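Local coordinates for protein paenibacillus xanthan lyase (Paenibacillus, PDB 6F2P) that probably cleaves the polysaccharide xanthan by beta-elimination, as a calcium-containing member of polysaccharide lyase family 8, at residues E472-T475 with L480-K483; T407-T412 with T444-N449; D46-D51 with N55-D60; T71-H76 with D106-N111. All blocks are in the same frame, centred on the assembly; numbering follows the deposited sequence.

Contact 1: residues E472-T475 with L480-K483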
# COMPACT_ATOMS: atom_id res chain seq x y z
N GLU A 472 0.01 11.84 3.24
CA GLU A 472 0.61 13.16 3.19
C GLU A 472 0.33 13.76 1.81
O GLU A 472 0.98 13.41 0.82
CB GLU A 472 2.11 13.12 3.48
CG GLU A 472 2.73 14.50 3.57
CD GLU A 472 4.12 14.48 4.17
OE1 GLU A 472 4.75 13.40 4.18
OE2 GLU A 472 4.59 15.55 4.64
N LEU A 473 -0.65 14.64 1.76
CA LEU A 473 -1.00 15.30 0.52
C LEU A 473 0.05 16.33 0.15
O LEU A 473 0.55 17.05 1.00
CB LEU A 473 -2.35 16.00 0.67
CG LEU A 473 -2.72 16.94 -0.47
CD1 LEU A 473 -2.86 16.17 -1.78
CD2 LEU A 473 -4.01 17.70 -0.16
N HIS A 474 0.40 16.37 -1.13
CA HIS A 474 1.10 17.52 -1.69
C HIS A 474 0.63 17.70 -3.12
O HIS A 474 1.13 17.05 -4.03
CB HIS A 474 2.61 17.32 -1.68
CG HIS A 474 3.35 18.51 -2.21
ND1 HIS A 474 4.66 18.44 -2.63
CD2 HIS A 474 2.97 19.79 -2.38
CE1 HIS A 474 5.05 19.63 -3.05
NE2 HIS A 474 4.05 20.47 -2.91
N THR A 475 -0.36 18.58 -3.29
CA THR A 475 -0.94 18.87 -4.60
C THR A 475 0.14 19.16 -5.62
O THR A 475 1.05 19.95 -5.36
CB THR A 475 -1.89 20.08 -4.51
OG1 THR A 475 -2.77 19.92 -3.38
CG2 THR A 475 -2.73 20.19 -5.77
N LEU A 480 0.54 23.58 -1.61
CA LEU A 480 -0.40 22.97 -0.68
C LEU A 480 0.07 21.61 -0.23
O LEU A 480 0.47 20.77 -1.05
CB LEU A 480 -1.80 22.86 -1.29
CG LEU A 480 -2.82 22.17 -0.37
CD1 LEU A 480 -2.93 22.89 0.98
CD2 LEU A 480 -4.19 22.02 -1.00
N THR A 481 0.04 21.40 1.07
CA THR A 481 0.41 20.12 1.64
C THR A 481 -0.41 19.88 2.90
O THR A 481 -0.85 20.83 3.55
CB THR A 481 1.92 20.07 1.93
OG1 THR A 481 2.34 18.71 2.12
CG2 THR A 481 2.26 20.90 3.15
N ALA A 482 -0.63 18.62 3.24
CA ALA A 482 -1.44 18.29 4.41
C ALA A 482 -1.24 16.86 4.87
O ALA A 482 -0.85 15.99 4.08
CB ALA A 482 -2.90 18.52 4.10
N LYS A 483 -1.50 16.62 6.15
CA LYS A 483 -1.52 15.26 6.68
C LYS A 483 -2.95 14.87 7.06
O LYS A 483 -3.53 15.38 8.02
CB LYS A 483 -0.55 15.11 7.85
CG LYS A 483 0.89 15.06 7.39
CD LYS A 483 1.87 15.52 8.46
CE LYS A 483 3.29 15.45 7.94
NZ LYS A 483 4.31 15.78 8.98
O HOH W 1 2.71 17.72 4.58

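Contact 2: residues T407-T412 with T444-N449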
# COMPACT_ATOMS: atom_id res chain seq x y z
N THR A 407 -9.78 13.84 -7.72
CA THR A 407 -10.33 12.51 -7.44
C THR A 407 -9.39 11.59 -6.64
O THR A 407 -9.80 10.53 -6.17
CB THR A 407 -10.80 11.78 -8.73
OG1 THR A 407 -9.73 11.74 -9.69
CG2 THR A 407 -12.00 12.47 -9.34
N GLY A 408 -8.13 12.01 -6.49
CA GLY A 408 -7.15 11.27 -5.71
C GLY A 408 -6.63 12.04 -4.51
O GLY A 408 -5.65 11.64 -3.87
N ASP A 409 -7.28 13.16 -4.18
CA ASP A 409 -6.78 14.07 -3.16
C ASP A 409 -7.25 13.67 -1.77
O ASP A 409 -7.71 14.51 -0.99
CB ASP A 409 -7.22 15.50 -3.47
CG ASP A 409 -6.40 16.15 -4.56
OD1 ASP A 409 -5.63 15.43 -5.25
OD2 ASP A 409 -6.52 17.38 -4.73
N GLY A 410 -7.13 12.39 -1.45
CA GLY A 410 -7.69 11.88 -0.22
C GLY A 410 -9.21 11.99 -0.29
O GLY A 410 -9.84 12.48 0.65
N MET A 411 -9.78 11.55 -1.40
CA MET A 411 -11.23 11.60 -1.56
C MET A 411 -11.88 10.44 -0.84
O MET A 411 -11.35 9.33 -0.83
CB MET A 411 -11.60 11.55 -3.04
CG MET A 411 -13.08 11.71 -3.32
SD MET A 411 -13.43 11.51 -5.08
CE MET A 411 -15.23 11.51 -5.05
N THR A 412 -13.04 10.69 -0.25
CA THR A 412 -13.77 9.64 0.44
C THR A 412 -15.11 9.35 -0.23
O THR A 412 -15.85 10.27 -0.60
CB THR A 412 -14.01 10.00 1.92
OG1 THR A 412 -14.84 11.17 2.00
CG2 THR A 412 -12.69 10.31 2.58
N THR A 444 -9.66 25.35 -7.91
CA THR A 444 -8.42 25.23 -8.66
C THR A 444 -8.36 23.89 -9.36
O THR A 444 -9.17 22.99 -9.09
CB THR A 444 -7.18 25.38 -7.74
OG1 THR A 444 -7.16 24.31 -6.78
CG2 THR A 444 -7.22 26.71 -7.02
N THR A 445 -7.40 23.75 -10.26
CA THR A 445 -7.22 22.50 -10.98
C THR A 445 -5.90 21.88 -10.56
O THR A 445 -5.15 22.47 -9.78
CB THR A 445 -7.22 22.70 -12.51
OG1 THR A 445 -6.09 23.50 -12.89
CG2 THR A 445 -8.52 23.37 -12.96
N GLN A 446 -5.61 20.69 -11.08
CA GLN A 446 -4.36 20.04 -10.78
C GLN A 446 -3.92 19.25 -11.99
O GLN A 446 -4.71 18.53 -12.60
CB GLN A 446 -4.49 19.12 -9.55
CG GLN A 446 -3.21 18.34 -9.24
CD GLN A 446 -3.33 17.40 -8.05
OE1 GLN A 446 -2.31 16.97 -7.49
NE2 GLN A 446 -4.55 17.06 -7.66
N THR A 447 -2.64 19.40 -12.33
CA THR A 447 -2.01 18.66 -13.41
C THR A 447 -2.32 17.16 -13.33
O THR A 447 -2.14 16.53 -12.28
CB THR A 447 -0.50 18.88 -13.37
OG1 THR A 447 -0.24 20.28 -13.52
CG2 THR A 447 0.21 18.10 -14.47
N ALA A 448 -2.80 16.61 -14.44
CA ALA A 448 -3.16 15.21 -14.52
C ALA A 448 -1.95 14.29 -14.66
O ALA A 448 -0.84 14.73 -14.95
CB ALA A 448 -4.09 14.99 -15.68
N ASN A 449 -2.19 13.00 -14.46
CA ASN A 449 -1.21 11.97 -14.73
C ASN A 449 0.11 12.15 -13.99
O ASN A 449 1.17 11.90 -14.55
CB ASN A 449 -0.94 11.87 -16.24
CG ASN A 449 -2.21 11.96 -17.06
OD1 ASN A 449 -3.23 11.35 -16.74
ND2 ASN A 449 -2.16 12.73 -18.14

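Contact 3: residues D46-D51 with N55-D60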
# COMPACT_ATOMS: atom_id res chain seq x y z
N ASP A 46 -32.33 -1.11 -42.51
CA ASP A 46 -32.99 -0.01 -43.16
C ASP A 46 -32.00 1.00 -43.69
O ASP A 46 -32.17 1.51 -44.80
CB ASP A 46 -33.98 0.66 -42.20
CG ASP A 46 -35.23 -0.17 -41.98
OD1 ASP A 46 -35.45 -1.13 -42.76
OD2 ASP A 46 -35.99 0.14 -41.04
N SER A 47 -30.96 1.31 -42.92
CA SER A 47 -29.99 2.32 -43.33
C SER A 47 -28.90 1.76 -44.23
O SER A 47 -28.04 2.49 -44.69
CB SER A 47 -29.36 2.99 -42.12
OG SER A 47 -28.80 2.02 -41.25
N MET A 48 -28.93 0.46 -44.48
CA MET A 48 -27.85 -0.17 -45.22
C MET A 48 -27.84 0.24 -46.70
O MET A 48 -28.88 0.34 -47.35
CB MET A 48 -27.91 -1.70 -45.10
CG MET A 48 -26.71 -2.40 -45.72
SD MET A 48 -26.74 -4.20 -45.55
CE MET A 48 -25.13 -4.62 -46.21
N LEU A 49 -26.64 0.48 -47.22
CA LEU A 49 -26.44 0.64 -48.65
C LEU A 49 -26.34 -0.74 -49.30
O LEU A 49 -25.45 -1.53 -48.96
CB LEU A 49 -25.20 1.49 -48.91
CG LEU A 49 -25.48 2.87 -48.30
CD1 LEU A 49 -24.24 3.66 -48.06
CD2 LEU A 49 -26.41 3.64 -49.23
N LYS A 50 -27.26 -1.04 -50.22
CA LYS A 50 -27.44 -2.41 -50.70
C LYS A 50 -27.04 -2.70 -52.14
O LYS A 50 -27.05 -3.85 -52.55
CB LYS A 50 -28.88 -2.85 -50.49
CG LYS A 50 -29.35 -2.69 -49.06
CD LYS A 50 -30.73 -3.27 -48.87
CE LYS A 50 -31.29 -2.87 -47.51
NZ LYS A 50 -31.12 -1.41 -47.26
N ASP A 51 -26.66 -1.68 -52.91
CA ASP A 51 -26.52 -1.87 -54.35
C ASP A 51 -25.09 -2.12 -54.83
O ASP A 51 -24.14 -1.66 -54.21
CB ASP A 51 -27.19 -0.70 -55.07
CG ASP A 51 -28.58 -0.45 -54.56
OD1 ASP A 51 -29.36 -1.43 -54.43
OD2 ASP A 51 -28.89 0.72 -54.24
N ASN A 55 -20.03 2.09 -52.27
CA ASN A 55 -18.64 2.37 -51.92
C ASN A 55 -18.39 2.13 -50.43
O ASN A 55 -17.27 2.27 -49.96
CB ASN A 55 -18.29 3.81 -52.28
CG ASN A 55 -18.19 4.02 -53.77
OD1 ASN A 55 -19.00 4.75 -54.37
ND2 ASN A 55 -17.20 3.38 -54.39
N ARG A 56 -19.46 1.78 -49.72
CA ARG A 56 -19.46 1.57 -48.28
C ARG A 56 -20.76 0.81 -48.04
O ARG A 56 -21.56 0.67 -48.97
CB ARG A 56 -19.50 2.92 -47.55
CG ARG A 56 -20.74 3.73 -47.89
CD ARG A 56 -20.73 5.17 -47.37
NE ARG A 56 -19.66 5.97 -47.95
CZ ARG A 56 -19.66 7.29 -48.01
NH1 ARG A 56 -20.69 7.99 -47.54
NH2 ARG A 56 -18.62 7.93 -48.54
N LEU A 57 -20.98 0.33 -46.82
CA LEU A 57 -22.23 -0.37 -46.52
C LEU A 57 -23.19 0.48 -45.71
O LEU A 57 -24.40 0.25 -45.71
CB LEU A 57 -21.98 -1.70 -45.81
CG LEU A 57 -21.10 -2.71 -46.54
CD1 LEU A 57 -21.11 -4.04 -45.81
CD2 LEU A 57 -21.53 -2.90 -47.99
N TRP A 58 -22.64 1.45 -44.98
CA TRP A 58 -23.44 2.43 -44.27
C TRP A 58 -22.73 3.77 -44.42
O TRP A 58 -21.51 3.81 -44.56
CB TRP A 58 -23.56 2.09 -42.79
CG TRP A 58 -24.55 1.02 -42.50
CD1 TRP A 58 -25.88 1.19 -42.22
CD2 TRP A 58 -24.30 -0.38 -42.43
NE1 TRP A 58 -26.47 -0.03 -42.00
CE2 TRP A 58 -25.52 -1.01 -42.13
CE3 TRP A 58 -23.16 -1.18 -42.62
CZ2 TRP A 58 -25.64 -2.40 -41.99
CZ3 TRP A 58 -23.28 -2.56 -42.49
CH2 TRP A 58 -24.51 -3.15 -42.19
N ASN A 59 -23.50 4.85 -44.41
CA ASN A 59 -22.92 6.18 -44.53
C ASN A 59 -22.16 6.59 -43.28
O ASN A 59 -21.22 7.38 -43.34
CB ASN A 59 -24.00 7.20 -44.88
CG ASN A 59 -24.20 7.35 -46.37
OD1 ASN A 59 -23.27 7.18 -47.16
ND2 ASN A 59 -25.43 7.68 -46.77
N ASP A 60 -22.57 6.05 -42.14
CA ASP A 60 -21.93 6.41 -40.89
C ASP A 60 -20.59 5.70 -40.74
O ASP A 60 -19.94 5.77 -39.70
CB ASP A 60 -22.86 6.12 -39.70
CG ASP A 60 -22.99 4.63 -39.40
OD1 ASP A 60 -22.55 3.78 -40.20
OD2 ASP A 60 -23.57 4.30 -38.34
O HOH W 2 -26.77 4.85 -44.89
O HOH W 3 -26.51 3.35 -39.40

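Contact 4: residues T71-H76 with D106-N111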
# COMPACT_ATOMS: atom_id res chain seq x y z
N THR A 71 -14.62 -1.55 -38.12
CA THR A 71 -15.28 -2.09 -36.94
C THR A 71 -16.77 -1.79 -36.96
O THR A 71 -17.61 -2.66 -36.67
CB THR A 71 -14.67 -1.49 -35.65
OG1 THR A 71 -13.30 -1.88 -35.54
CG2 THR A 71 -15.43 -1.94 -34.40
N THR A 72 -17.10 -0.54 -37.31
CA THR A 72 -18.48 -0.07 -37.30
C THR A 72 -19.33 -0.89 -38.26
O THR A 72 -20.43 -1.33 -37.91
CB THR A 72 -18.58 1.41 -37.69
OG1 THR A 72 -17.62 2.15 -36.94
CG2 THR A 72 -19.96 1.95 -37.40
N THR A 73 -18.80 -1.11 -39.46
CA THR A 73 -19.50 -1.87 -40.47
C THR A 73 -19.79 -3.28 -39.96
O THR A 73 -20.93 -3.75 -40.03
CB THR A 73 -18.69 -1.96 -41.78
OG1 THR A 73 -18.47 -0.64 -42.30
CG2 THR A 73 -19.42 -2.79 -42.81
N TYR A 74 -18.75 -3.94 -39.43
CA TYR A 74 -18.90 -5.32 -38.97
C TYR A 74 -19.80 -5.43 -37.75
O TYR A 74 -20.50 -6.43 -37.58
CB TYR A 74 -17.55 -5.98 -38.69
CG TYR A 74 -16.83 -6.48 -39.92
CD1 TYR A 74 -17.46 -7.31 -40.83
CD2 TYR A 74 -15.51 -6.12 -40.16
CE1 TYR A 74 -16.79 -7.77 -41.97
CE2 TYR A 74 -14.84 -6.57 -41.28
CZ TYR A 74 -15.49 -7.40 -42.18
OH TYR A 74 -14.81 -7.84 -43.29
N ARG A 75 -19.81 -4.41 -36.90
CA ARG A 75 -20.75 -4.43 -35.78
C ARG A 75 -22.19 -4.33 -36.28
O ARG A 75 -23.07 -5.04 -35.79
CB ARG A 75 -20.43 -3.34 -34.75
CG ARG A 75 -19.09 -3.55 -34.07
CD ARG A 75 -18.81 -2.60 -32.92
NE ARG A 75 -17.66 -3.08 -32.15
CZ ARG A 75 -17.15 -2.47 -31.09
NH1 ARG A 75 -17.68 -1.34 -30.64
NH2 ARG A 75 -16.10 -3.01 -30.47
N HIS A 76 -22.42 -3.45 -37.26
CA HIS A 76 -23.74 -3.34 -37.87
C HIS A 76 -24.18 -4.68 -38.45
O HIS A 76 -25.28 -5.15 -38.16
CB HIS A 76 -23.76 -2.26 -38.94
CG HIS A 76 -23.60 -0.87 -38.39
ND1 HIS A 76 -23.66 -0.60 -37.05
CD2 HIS A 76 -23.39 0.31 -39.01
CE1 HIS A 76 -23.48 0.71 -36.86
NE2 HIS A 76 -23.32 1.27 -38.04
N ASP A 106 -19.25 -10.38 -48.32
CA ASP A 106 -18.49 -10.60 -49.53
C ASP A 106 -18.02 -9.30 -50.14
O ASP A 106 -16.94 -9.24 -50.74
CB ASP A 106 -19.31 -11.42 -50.51
CG ASP A 106 -19.37 -12.88 -50.12
OD1 ASP A 106 -18.33 -13.38 -49.62
OD2 ASP A 106 -20.43 -13.51 -50.29
N TRP A 107 -18.80 -8.25 -49.94
CA TRP A 107 -18.39 -6.94 -50.39
C TRP A 107 -17.16 -6.49 -49.61
O TRP A 107 -16.17 -6.03 -50.19
CB TRP A 107 -19.52 -5.91 -50.26
CG TRP A 107 -19.16 -4.62 -50.93
CD1 TRP A 107 -19.39 -4.29 -52.24
CD2 TRP A 107 -18.45 -3.52 -50.36
NE1 TRP A 107 -18.88 -3.05 -52.50
CE2 TRP A 107 -18.30 -2.55 -51.37
CE3 TRP A 107 -17.93 -3.26 -49.08
CZ2 TRP A 107 -17.66 -1.33 -51.14
CZ3 TRP A 107 -17.29 -2.04 -48.86
CH2 TRP A 107 -17.16 -1.09 -49.89
N MET A 108 -17.22 -6.64 -48.28
CA MET A 108 -16.09 -6.27 -47.44
C MET A 108 -14.87 -7.06 -47.88
O MET A 108 -13.76 -6.52 -47.95
CB MET A 108 -16.38 -6.53 -45.96
CG MET A 108 -17.35 -5.57 -45.31
SD MET A 108 -16.85 -3.84 -45.35
CE MET A 108 -15.55 -3.80 -44.11
N ASN A 109 -15.07 -8.33 -48.21
CA ASN A 109 -13.95 -9.17 -48.63
C ASN A 109 -13.37 -8.74 -49.96
O ASN A 109 -12.22 -9.06 -50.27
CB ASN A 109 -14.33 -10.64 -48.68
CG ASN A 109 -13.12 -11.53 -48.84
OD1 ASN A 109 -12.43 -11.84 -47.86
ND2 ASN A 109 -12.82 -11.92 -50.08
N ALA A 110 -14.16 -8.03 -50.76
CA ALA A 110 -13.72 -7.63 -52.09
C ALA A 110 -13.12 -6.25 -52.09
O ALA A 110 -12.39 -5.89 -53.02
CB ALA A 110 -14.88 -7.70 -53.08
N ASN A 111 -13.41 -5.46 -51.06
CA ASN A 111 -13.15 -4.03 -51.14
C ASN A 111 -12.34 -3.43 -49.99
O ASN A 111 -11.54 -2.52 -50.20
CB ASN A 111 -14.48 -3.28 -51.29
CG ASN A 111 -15.16 -3.60 -52.61
OD1 ASN A 111 -16.18 -4.28 -52.64
ND2 ASN A 111 -14.60 -3.10 -53.70

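Contact 1: residues E472-T475 with L480-K483
L473 and A482 form an antiparallel hydrogen-bonded pair. L473 N donates to A482 O at 2.7 Å. The return bond, A482 N to L473 O, is 3.0 Å. L473 O also accepts from T481 OG1 at 2.7 Å, in the carbonyl plane, so two donors grip this oxygen. T481 OG1 is swung there by chi1 of -164°, which places it beside its own carbonyl carbon. One water donates to both T481 OG1 and E472 OE2. A valine here in place of T481 would probably leave L473 O with the backbone donor alone and break the water link to E472.

The E472 chain runs out extended. Its CB and CG pass A482 O, CG at 3.9 Å. CD comes alongside CE of K483, and OE2 ends 3.5 Å from that CE. OE2 and K483 NZ stay 4.4 Å apart, beyond a salt bridge, and NZ instead bonds to S644 O. L473 and A482 lie on the other side of the sheet, CB to CB 4.3 Å. L473 there also touches T439. This pairing is typical of a beta hairpin, here strands 466-474 and 481-488 of the super-sandwich domain.

Contact 2: residues T407-T412 with T444-N449
D409 and Q446 meet through different first torsions. Chi1 of D409 is -78°, which sets its carboxylate beside the backbone N. Chi1 of Q446 is 176°, and its chain then runs fully extended to the amide. The two side chains run antiparallel to one another and join two loops of the super-sandwich domain. D409 is the centre of an inverse gamma turn. Just after it, G410 and M411 both face S385 in a G1 beta bulge, where strand 411-415 begins at the edge of its four-stranded sheet. The other loop follows strand 439-441.

The CA atoms of D409 and Q446 are 10.0 Å apart, so the backbones do not meet and the side chains span the gap. Both residues are buried, and their polar ends have further partners. D409 OD2 bonds to H406 ND1, and the other nitrogen of that histidine, NE2, bonds to T444 O. H406 thus ties the same two loops a second time. Q446 OE1 accepts from V476 N, and Q446 NE2 has a weak bond to W405 O. These partners probably fix the rotation of the amide. The carboxylate and amide planes are turned 59° apart. Q446 NE2 donates to D409 OD1 at 3.1 Å, using the syn lone pair of that oxygen, and OD1 lies in the amide plane.

Contact 3: residues D46-D51 with N55-D60
In the connection between helix 28-46 and helix 68-85, the chain doubles back and lays M48 against the indole of W58. M48 CA sits over one face of the ring, 3.9 Å from the centroid of the five-membered ring, a CH-pi contact. The extended M48 side chain continues across the same ring system. CB meets CE2 of W58, CG lies 3.9 Å from W58 CZ2, toward the rim, and SD comes obliquely to the six-membered ring, 4.7 Å from its centroid. This is a Met-aromatic contact. Beyond it, M48 CE reaches CD1 of L57 at 4.1 Å.

One backbone bond holds the turn-back: L49 N donates to L57 O at 2.7 Å, nearly straight at 164°. Neither segment forms a regular strand, so the pairing is that of an irregular loop in the alpha-helical N-terminal domain. The indole N-H is taken by the end of the preceding helix, W58 NE1 bonding to Y44 O. T73, L77 and M80 of helix 68-85 also touch the W58 side chain.

Nearer solvent, L49 and R56 lie side by side, with L49 CD1 3.5 Å from R56 CG. R56 folds at chi3 (63°), and its NH1 donates to N59 OD1. L49 CD1 also approaches this amide oxygen, at 3.8 Å. A water accepts a weak bond from N59 N and donates to S47 O.

Contact 4: residues T71-H76 with D106-N111
Two helices of the N-terminal alpha-helical domain, 68-85 and 95-111, pack here through a Met-aromatic contact between Y74 and M108. The backbones stay well apart, with T73 CA and M108 CA at 8.9 Å, so three buried side chains bridge the space. M108 reaches out from its helix to meet the outstretched Y74. M108 CB lies 3.4 Å from Y74 OH and 4.0 Å from Y74 CZ. The M108 chain then bends twice, with chi2 of -60° and chi3 of -74°, and curls over the outer half of the ring. CG passes CE1 of Y74 and CE ends 4.0 Å from CE2. SD stands above the ring face but at a distance, 5.3 Å from the centroid.

T73, the neighbour of Y74 on helix 68-85, meets the same sulfur. Its CG2 and M108 SD approach tip to tip at 3.8 Å. The hydroxyl of T73 is turned back to its own helix and bonds to S69 O. Around the pair, A133, L134 and I137 of helix 123-141 pack on Y74, and F113 meets its ring edge-to-face. L57 touches both T73 and M108.

An alanine at Y74 is likely to open a gap beside M108, setting its thioether free to turn and costing F113 its ring partner. No hydrogen bond crosses between the two segments, so hydrophobic and dispersion forces probably hold them together.

Following the chain from the N terminus, contact 3 comes first. It closes a short loop, with three residues between its segments, in the connection from helix 28-46 to helix 68-85. Contact 4 follows and bridges 29 residues, tying helix 68-85 to helix 95-111. The two touch: W58 packs on H76, and D60 OD2 probably bonds to H76 NE2. Contact 2 then spans 31 residues of the super-sandwich domain, and contact 1 closes the four-residue turn of a hairpin. T475 packs on Q446 where they meet. All four run in series; none nests or crosses. The helical and sandwich pairs are far apart, contacts 1 and 3 about 56 Å between centres.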